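Long-range contact in putative NADH Oxidase (Clostridium acetobutylicum, PDB 3E10), which binds flavin mononucleotide and, as a member of the nitroreductase family, is probably an FMN-dependent oxidoreductase: residues Ala34-Glu44 / Lys82-Met93. Numbering follows the deposited sequence. Where two conformers were deposited one is given.
Sequences APSAGNQQPWE and KMKISEMWEQDM. With FMN (flavin mononucleotide), chain C.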
loop_
_atom_site.group_PDB
_atom_site.type_symbol
_atom_site.label_atom_id
_atom_site.label_comp_id
_atom_site.label_asym_id
_atom_site.label_seq_id
_atom_site.Cartn_x
_atom_site.Cartn_y
_atom_site.Cartn_z
ATOM N N ALA B 34 -7.380 -3.421 4.554
ATOM C CA ALA B 34 -6.523 -2.260 4.360
ATOM C C ALA B 34 -7.085 -1.004 5.000
ATOM O O ALA B 34 -8.312 -0.841 5.139
ATOM C CB ALA B 34 -6.275 -2.037 2.874
ATOM N N PRO B 35 -6.187 -0.106 5.391
ATOM C CA PRO B 35 -6.642 1.194 5.810
ATOM C C PRO B 35 -7.210 1.935 4.595
ATOM O O PRO B 35 -6.904 1.605 3.446
ATOM C CB PRO B 35 -5.378 1.870 6.327
ATOM C CG PRO B 35 -4.305 1.271 5.489
ATOM C CD PRO B 35 -4.712 -0.198 5.362
ATOM N N SER B 36 -8.031 2.954 4.849
ATOM C CA SER B 36 -8.569 3.776 3.763
ATOM C C SER B 36 -8.936 5.137 4.292
ATOM O O SER B 36 -9.365 5.271 5.440
ATOM C CB SER B 36 -9.744 3.106 3.051
ATOM O OG SER B 36 -10.883 2.894 3.868
ATOM N N ALA B 37 -8.713 6.154 3.479
ATOM C CA ALA B 37 -9.009 7.535 3.896
ATOM C C ALA B 37 -10.468 7.632 4.284
ATOM O O ALA B 37 -11.364 7.182 3.555
ATOM C CB ALA B 37 -8.653 8.512 2.776
ATOM N N GLY B 38 -10.731 8.208 5.456
ATOM C CA GLY B 38 -12.127 8.299 5.898
ATOM C C GLY B 38 -12.819 6.965 6.187
ATOM O O GLY B 38 -14.027 6.917 6.293
ATOM N N ASN B 39 -12.059 5.869 6.271
ATOM C CA ASN B 39 -12.611 4.535 6.286
ATOM C C ASN B 39 -13.608 4.306 5.125
ATOM O O ASN B 39 -14.603 3.590 5.279
ATOM C CB ASN B 39 -13.313 4.244 7.622
ATOM C CG ASN B 39 -13.605 2.765 7.836
ATOM O OD1 ASN B 39 -12.877 1.882 7.372
ATOM N ND2 ASN B 39 -14.700 2.485 8.549
ATOM N N GLN B 40 -13.317 4.923 3.984
ATOM C CA GLN B 40 -14.255 4.874 2.865
ATOM C C GLN B 40 -14.333 3.519 2.167
ATOM O O GLN B 40 -15.318 3.250 1.476
ATOM C CB GLN B 40 -13.980 5.996 1.848
ATOM C CG GLN B 40 -12.687 5.907 1.067
ATOM C CD GLN B 40 -12.359 7.182 0.338
ATOM O OE1 GLN B 40 -13.240 8.063 0.186
ATOM N NE2 GLN B 40 -11.094 7.330 -0.084
ATOM N N GLN B 41 -13.313 2.678 2.340
ATOM C CA GLN B 41 -13.337 1.299 1.795
ATOM C C GLN B 41 -13.922 1.232 0.388
ATOM O O GLN B 41 -14.991 0.653 0.194
ATOM C CB GLN B 41 -14.127 0.362 2.723
ATOM C CG GLN B 41 -13.607 0.288 4.159
ATOM C CD GLN B 41 -14.545 -0.439 5.105
ATOM O OE1 GLN B 41 -14.811 0.043 6.230
ATOM N NE2 GLN B 41 -14.995 -1.593 4.719
ATOM N N PRO B 42 -13.231 1.824 -0.595
ATOM C CA PRO B 42 -13.881 2.097 -1.896
ATOM C C PRO B 42 -13.767 0.939 -2.906
ATOM O O PRO B 42 -14.214 1.065 -4.044
ATOM C CB PRO B 42 -13.132 3.316 -2.377
ATOM C CG PRO B 42 -11.725 3.079 -1.889
ATOM C CD PRO B 42 -11.879 2.407 -0.534
ATOM N N TRP B 43 -13.278 -0.201 -2.445
ATOM C CA TRP B 43 -12.826 -1.271 -3.349
ATOM C C TRP B 43 -13.908 -2.238 -3.822
ATOM O O TRP B 43 -14.849 -2.595 -3.082
ATOM C CB TRP B 43 -11.743 -2.102 -2.674
ATOM C CG TRP B 43 -11.914 -2.256 -1.166
ATOM C CD1 TRP B 43 -12.875 -2.955 -0.499
ATOM C CD2 TRP B 43 -11.080 -1.673 -0.177
ATOM N NE1 TRP B 43 -12.682 -2.839 0.856
ATOM C CE2 TRP B 43 -11.571 -2.069 1.076
ATOM C CE3 TRP B 43 -9.953 -0.858 -0.245
ATOM C CZ2 TRP B 43 -10.988 -1.626 2.283
ATOM C CZ3 TRP B 43 -9.339 -0.437 0.957
ATOM C CH2 TRP B 43 -9.879 -0.829 2.194
ATOM N N GLU B 44 -13.713 -2.693 -5.046
ATOM C CA GLU B 44 -14.467 -3.793 -5.678
ATOM C C GLU B 44 -13.444 -4.660 -6.381
ATOM O O GLU B 44 -12.437 -4.151 -6.820
ATOM C CB GLU B 44 -15.432 -3.213 -6.739
ATOM C CG GLU B 44 -16.538 -2.311 -6.177
ATOM C CD GLU B 44 -17.652 -3.050 -5.470
ATOM O OE1 GLU B 44 -17.673 -4.322 -5.486
ATOM O OE2 GLU B 44 -18.533 -2.359 -4.867
ATOM N N LYS B 82 -18.593 5.350 -3.554
ATOM C CA LYS B 82 -18.185 5.047 -2.196
ATOM C C LYS B 82 -17.172 6.042 -1.636
ATOM O O LYS B 82 -16.809 5.959 -0.464
ATOM C CB LYS B 82 -17.618 3.634 -2.126
ATOM C CG LYS B 82 -18.639 2.591 -2.491
ATOM C CD LYS B 82 -18.067 1.199 -2.360
ATOM C CE LYS B 82 -19.162 0.139 -2.504
ATOM N NZ LYS B 82 -19.570 -0.053 -3.923
HETATM N N MSE B 83 -16.724 6.990 -2.444
HETATM C CA MSE B 83 -15.664 7.883 -2.002
HETATM C C MSE B 83 -16.185 9.065 -1.214
HETATM O O MSE B 83 -16.976 9.864 -1.731
HETATM C CB MSE B 83 -14.868 8.408 -3.174
HETATM C CG MSE B 83 -14.188 7.321 -3.984
HETATM SE SE MSE B 83 -13.348 8.043 -5.534
HETATM C CE MSE B 83 -12.954 6.398 -6.418
ATOM N N LYS B 84 -15.718 9.167 0.011
ATOM C CA LYS B 84 -15.877 10.354 0.864
ATOM C C LYS B 84 -14.704 11.329 0.664
ATOM O O LYS B 84 -14.860 12.543 0.778
ATOM C CB LYS B 84 -15.912 9.920 2.329
ATOM C CG LYS B 84 -16.999 8.922 2.697
ATOM C CD LYS B 84 -16.704 8.265 4.067
ATOM C CE LYS B 84 -17.865 7.379 4.531
ATOM N NZ LYS B 84 -17.878 5.986 3.967
ATOM N N ILE B 85 -13.534 10.771 0.338
ATOM C CA ILE B 85 -12.299 11.516 0.129
ATOM C C ILE B 85 -11.711 11.018 -1.195
ATOM O O ILE B 85 -10.815 10.171 -1.243
ATOM C CB ILE B 85 -11.305 11.306 1.316
ATOM C CG1 ILE B 85 -11.992 11.714 2.624
ATOM C CG2 ILE B 85 -10.027 12.118 1.098
ATOM C CD1 ILE B 85 -11.281 11.233 3.841
ATOM N N SER B 86 -12.229 11.549 -2.295
ATOM C CA SER B 86 -11.836 11.059 -3.590
ATOM C C SER B 86 -10.391 11.386 -3.928
ATOM O O SER B 86 -9.789 10.738 -4.770
ATOM C CB SER B 86 -12.708 11.676 -4.674
ATOM O OG SER B 86 -12.577 13.082 -4.756
ATOM N N GLU B 87 -9.823 12.368 -3.249
ATOM C CA GLU B 87 -8.449 12.747 -3.487
ATOM C C GLU B 87 -7.470 11.615 -3.175
ATOM O O GLU B 87 -6.340 11.625 -3.665
ATOM C CB GLU B 87 -8.090 13.941 -2.603
ATOM C CG GLU B 87 -8.776 15.246 -2.970
ATOM C CD GLU B 87 -10.159 15.450 -2.317
ATOM O OE1 GLU B 87 -10.687 14.541 -1.642
ATOM O OE2 GLU B 87 -10.709 16.572 -2.496
HETATM N N MSE B 88 -7.890 10.681 -2.329
HETATM C CA MSE B 88 -6.931 9.678 -1.862
HETATM C C MSE B 88 -7.271 8.243 -2.256
HETATM O O MSE B 88 -6.650 7.327 -1.766
HETATM C CB MSE B 88 -6.723 9.797 -0.354
HETATM C CG MSE B 88 -5.865 10.989 0.025
HETATM SE SE MSE B 88 -5.991 11.414 1.887
HETATM C CE MSE B 88 -5.147 13.128 1.796
ATOM N N TRP B 89 -8.185 8.050 -3.215
ATOM C CA TRP B 89 -8.618 6.691 -3.498
ATOM C C TRP B 89 -7.503 5.788 -3.999
ATOM O O TRP B 89 -7.531 4.605 -3.689
ATOM C CB TRP B 89 -9.816 6.642 -4.457
ATOM C CG TRP B 89 -9.549 6.938 -5.886
ATOM C CD1 TRP B 89 -9.639 8.132 -6.487
ATOM C CD2 TRP B 89 -9.195 5.998 -6.906
ATOM N NE1 TRP B 89 -9.348 8.006 -7.829
ATOM C CE2 TRP B 89 -9.056 6.704 -8.106
ATOM C CE3 TRP B 89 -8.999 4.634 -6.919
ATOM C CZ2 TRP B 89 -8.741 6.081 -9.310
ATOM C CZ3 TRP B 89 -8.653 4.014 -8.112
ATOM C CH2 TRP B 89 -8.544 4.734 -9.284
ATOM N N GLU B 90 -6.550 6.319 -4.763
ATOM C CA GLU B 90 -5.499 5.454 -5.264
ATOM C C GLU B 90 -4.609 4.933 -4.145
ATOM O O GLU B 90 -4.042 3.850 -4.258
ATOM C CB GLU B 90 -4.694 6.143 -6.343
ATOM C CG GLU B 90 -5.534 6.445 -7.577
ATOM C CD GLU B 90 -6.021 7.873 -7.651
ATOM O OE1 GLU B 90 -6.392 8.448 -6.585
ATOM O OE2 GLU B 90 -6.047 8.410 -8.798
ATOM N N GLN B 91 -4.522 5.694 -3.054
ATOM C CA GLN B 91 -3.721 5.276 -1.909
ATOM C C GLN B 91 -4.390 4.141 -1.165
ATOM O O GLN B 91 -3.730 3.157 -0.805
ATOM C CB GLN B 91 -3.474 6.482 -0.988
ATOM C CG GLN B 91 -2.671 7.586 -1.700
ATOM C CD GLN B 91 -2.478 8.835 -0.865
ATOM O OE1 GLN B 91 -2.361 8.753 0.360
ATOM N NE2 GLN B 91 -2.463 10.009 -1.527
ATOM N N ASP B 92 -5.692 4.266 -0.947
ATOM C CA ASP B 92 -6.465 3.197 -0.360
ATOM C C ASP B 92 -6.259 1.888 -1.152
ATOM O O ASP B 92 -6.076 0.831 -0.577
ATOM C CB ASP B 92 -7.959 3.494 -0.441
ATOM C CG ASP B 92 -8.401 4.753 0.279
ATOM O OD1 ASP B 92 -7.599 5.342 1.052
ATOM O OD2 ASP B 92 -9.610 5.100 0.081
HETATM N N MSE B 93 -6.351 1.998 -2.478
HETATM C CA MSE B 93 -6.291 0.817 -3.353
HETATM C C MSE B 93 -4.903 0.218 -3.384
HETATM O O MSE B 93 -4.771 -1.005 -3.418
HETATM C CB MSE B 93 -6.757 1.133 -4.787
HETATM C CG MSE B 93 -8.220 1.625 -4.922
HETATM SE SE MSE B 93 -9.518 0.421 -4.168
HETATM C CE MSE B 93 -9.113 -1.120 -5.296
HETATM N N1 FMN C . -6.409 8.911 9.944
HETATM C C2 FMN C . -6.341 10.130 10.572
HETATM O O2 FMN C . -6.571 10.221 11.781
HETATM N N3 FMN C . -5.944 11.260 9.901
HETATM C C4 FMN C . -5.713 11.262 8.539
HETATM O O4 FMN C . -5.323 12.303 7.981
HETATM C C4A FMN C . -5.760 10.016 7.884
HETATM N N5 FMN C . -5.473 9.925 6.548
HETATM C C5A FMN C . -5.494 8.710 5.904
HETATM C C6 FMN C . -5.181 8.627 4.549
HETATM C C7 FMN C . -5.172 7.427 3.872
HETATM C C7M FMN C . -4.809 7.400 2.402
HETATM C C8 FMN C . -5.475 6.257 4.565
HETATM C C8M FMN C . -5.226 4.938 3.890
HETATM C C9 FMN C . -5.789 6.326 5.929
HETATM C C9A FMN C . -5.803 7.540 6.611
HETATM N N10 FMN C . -6.165 7.629 7.956
HETATM C C10 FMN C . -6.104 8.853 8.594
HETATM C "C1'" FMN C . -6.537 6.393 8.737
HETATM C "C2'" FMN C . -7.975 5.973 8.406
HETATM O "O2'" FMN C . -8.925 6.835 9.018
HETATM C "C3'" FMN C . -8.184 4.526 8.825
HETATM O "O3'" FMN C . -7.343 3.697 8.018
HETATM C "C4'" FMN C . -9.664 4.056 8.717
HETATM O "O4'" FMN C . -10.505 4.744 9.605
HETATM C "C5'" FMN C . -9.786 2.558 8.949
HETATM O "O5'" FMN C . -9.413 2.208 10.273
HETATM P P FMN C . -8.207 1.166 10.471
HETATM O O1P FMN C . -6.934 1.826 9.968
HETATM O O2P FMN C . -8.170 0.912 11.965
HETATM O O3P FMN C . -8.536 -0.108 9.694
HETATM O O HOH W 1 -17.140 3.523 5.708
HETATM O O HOH W 2 -17.718 4.907 1.786
#
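Gln-40 and Asp-92 meet at about a right angle in the middle of this contact, their amide and carboxylate planes 69° apart. Gln-40 NE2 donates to Asp-92 OD2 over 2.7 Å, reaching the syn side of the carboxylate, and with its other hydrogen to Ile-85 O, which it meets from above the carbonyl plane. At the other end of the amide, Gln-40 OE1 takes a nearly straight bond from Ile-85 N (2.7 Å, 171°) and a weak, bent one from Lys-84 N. CG of Gln-40 sits between its own N and carbonyl carbon (chi1 68°), and from there the extended chain carries the amide into the loop at 83-85. Glutamine suits this buried place because one flat group both donates and accepts, and the three stronger bonds fix its rotation.

Asp-92 divides its two oxygens: OD1 accepts a bond from Ala-37 N, 2.8 Å away and above the carboxylate plane. The carboxylate thus ties down the loop that lines the flavin, where Ala-37 N also lies 3.4 Å from FMN C8 and small Ala-37 CB fits between Ile-85, Met-88 and the isoalloxazine. Gly-38, at positive phi, leaves room for Ile-85 CD1, 3.5 Å from Gly-38 N.

Further along, rigid Pro-42 lays CG against Asp-92 and the selenium of Met-93, a selenomethionine whose side chain bends at chi2 and chi3 to bring SE within 3.7 Å of Trp-43 CB. Lys-82 NZ forms a salt bridge with Glu-44 OE2, and a second one with Asp-79.

The contact joins the loop leading into strand 43-48, outermost in this chain's sheet, and the strand's first residues to residues 82-88 and the first turn of helix 89-106; Met-93 also packs on strands 72-79 and 136-145, while Ser-10 and several arginines of the second subunit complete the FMN site.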